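Long-range contact in glutathione s-transferase I (Zea mays, PDB 1AXD), which probably conjugates glutathione to electrophilic compounds, herbicides among them, as a plant glutathione transferase: residues A[13-17]-A[67-71]. Numbering follows the deposited sequence.
Sequences NLTRC and SRAIC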
loop_
_atom_site.group_PDB
_atom_site.type_symbol
_atom_site.label_atom_id
_atom_site.label_comp_id
_atom_site.label_asym_id
_atom_site.label_seq_id
_atom_site.Cartn_x
_atom_site.Cartn_y
_atom_site.Cartn_z
ATOM N N ASN A 13 4.931 -12.752 2.818
ATOM C CA ASN A 13 3.771 -11.904 3.049
ATOM C C ASN A 13 3.059 -12.359 4.271
ATOM O O ASN A 13 2.533 -11.542 5.001
ATOM C CB ASN A 13 2.841 -11.890 1.839
ATOM C CG ASN A 13 3.396 -11.058 0.701
ATOM O OD1 ASN A 13 3.752 -11.580 -0.331
ATOM N ND2 ASN A 13 3.515 -9.759 0.916
ATOM N N LEU A 14 3.096 -13.652 4.542
ATOM C CA LEU A 14 2.452 -14.202 5.725
ATOM C C LEU A 14 3.315 -13.974 6.902
ATOM O O LEU A 14 2.801 -13.850 8.012
ATOM C CB LEU A 14 2.229 -15.695 5.562
ATOM C CG LEU A 14 2.035 -16.111 4.120
ATOM C CD1 LEU A 14 1.820 -17.583 4.066
ATOM C CD2 LEU A 14 0.854 -15.415 3.511
ATOM N N THR A 15 4.630 -13.959 6.697
ATOM C CA THR A 15 5.536 -13.726 7.806
ATOM C C THR A 15 5.555 -12.268 8.168
ATOM O O THR A 15 5.983 -11.930 9.248
ATOM C CB THR A 15 6.937 -14.339 7.565
ATOM O OG1 THR A 15 7.473 -13.890 6.314
ATOM C CG2 THR A 15 6.820 -15.868 7.516
ATOM N N ARG A 16 5.039 -11.406 7.304
ATOM C CA ARG A 16 4.955 -9.986 7.638
ATOM C C ARG A 16 3.876 -9.918 8.727
ATOM O O ARG A 16 4.056 -9.228 9.712
ATOM C CB ARG A 16 4.550 -9.154 6.406
ATOM C CG ARG A 16 4.568 -7.647 6.643
ATOM C CD ARG A 16 4.387 -6.835 5.372
ATOM N NE ARG A 16 5.431 -7.070 4.371
ATOM C CZ ARG A 16 5.202 -7.573 3.159
ATOM N NH1 ARG A 16 3.974 -7.899 2.792
ATOM N NH2 ARG A 16 6.195 -7.732 2.302
ATOM N N CYS A 17 2.809 -10.699 8.562
ATOM C CA CYS A 17 1.709 -10.773 9.515
ATOM C C CYS A 17 2.170 -11.425 10.776
ATOM O O CYS A 17 1.778 -10.984 11.845
ATOM C CB CYS A 17 0.562 -11.604 8.940
ATOM S SG CYS A 17 -0.094 -11.012 7.393
ATOM N N SER A 67 -1.871 -8.535 3.644
ATOM C CA SER A 67 -0.939 -8.537 4.757
ATOM C C SER A 67 -0.874 -7.279 5.579
ATOM O O SER A 67 -1.057 -7.354 6.786
ATOM C CB SER A 67 0.458 -8.971 4.283
ATOM O OG SER A 67 0.980 -8.113 3.284
ATOM N N ARG A 68 -0.678 -6.122 4.960
ATOM C CA ARG A 68 -0.584 -4.898 5.741
ATOM C C ARG A 68 -1.851 -4.536 6.465
ATOM O O ARG A 68 -1.778 -3.945 7.531
ATOM C CB ARG A 68 -0.045 -3.762 4.888
ATOM C CG ARG A 68 1.356 -4.080 4.378
ATOM C CD ARG A 68 1.791 -3.209 3.210
ATOM N NE ARG A 68 3.037 -3.691 2.616
ATOM C CZ ARG A 68 3.113 -4.575 1.624
ATOM N NH1 ARG A 68 2.010 -5.079 1.100
ATOM N NH2 ARG A 68 4.298 -4.957 1.154
ATOM N N ALA A 69 -3.008 -4.929 5.941
ATOM C CA ALA A 69 -4.265 -4.646 6.628
ATOM C C ALA A 69 -4.319 -5.533 7.855
ATOM O O ALA A 69 -4.660 -5.047 8.920
ATOM C CB ALA A 69 -5.461 -4.898 5.710
ATOM N N ILE A 70 -3.947 -6.805 7.714
ATOM C CA ILE A 70 -3.937 -7.755 8.833
ATOM C C ILE A 70 -3.005 -7.308 9.931
ATOM O O ILE A 70 -3.265 -7.584 11.089
ATOM C CB ILE A 70 -3.501 -9.160 8.365
ATOM C CG1 ILE A 70 -4.531 -9.723 7.372
ATOM C CG2 ILE A 70 -3.320 -10.100 9.579
ATOM C CD1 ILE A 70 -4.087 -10.974 6.671
ATOM N N CYS A 71 -1.930 -6.621 9.555
ATOM C CA CYS A 71 -0.942 -6.109 10.490
ATOM C C CYS A 71 -1.511 -4.983 11.314
ATOM O O CYS A 71 -1.407 -5.027 12.519
ATOM C CB CYS A 71 0.318 -5.634 9.738
ATOM S SG CYS A 71 1.226 -6.891 8.751
#
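Arg-16 and Arg-68 lay their guanidinium groups on each other, centres 4.0 Å apart and planes 22° from parallel. The overlap is offset: NH2 of Arg-68 sits over the rim of the Arg-16 group, 3.4 Å from its NH1. Two donors meet there, so the pair is a stack and not a bond. Glu-101 of helix 88-122, outside both segments, probably offsets part of the like charge. Its carboxylate forms a salt bridge with Arg-68 and a long, weak ion pair with Arg-16. At its edge and in its plane, the Arg-16 group meets Ser-67. NH1 gives OG a weak, bent hydrogen bond of 3.0 Å, with 134° at the hydrogen. The Arg-16 chain leaves with CG anti to the backbone N (chi1 -175°), then bends at chi3, which brings the NH1 edge of the group to Ser-67 OG. With an alanine in place of Arg-16, Arg-68 is likely to lose its stacking partner and Ser-67 OG this weak donor.

The close apolar packing lies between the helix backbones, at the two cysteine sulfurs. SG of Cys-17 rests on the backbone of the other helix, 3.7 Å from CA of Ser-67, and touches CB of Ile-70 at 4.0 Å. From helix 67-78, SG of Cys-71 approaches CA of Cys-17 at 4.0 Å. Pro-55 also packs on Cys-17 and Ser-67. The polar side is buried too, but it borders the ligand, and its one hydrogen bond between the segments is weak. There Ser-67 binds the backbone of the bound lactoylglutathione through both OG and its own backbone, and Arg-68 packs on that ligand. The start of helix 67-78, set beside helix 14-24, thus forms part of the glutathione site of the thioredoxin-like N-terminal domain.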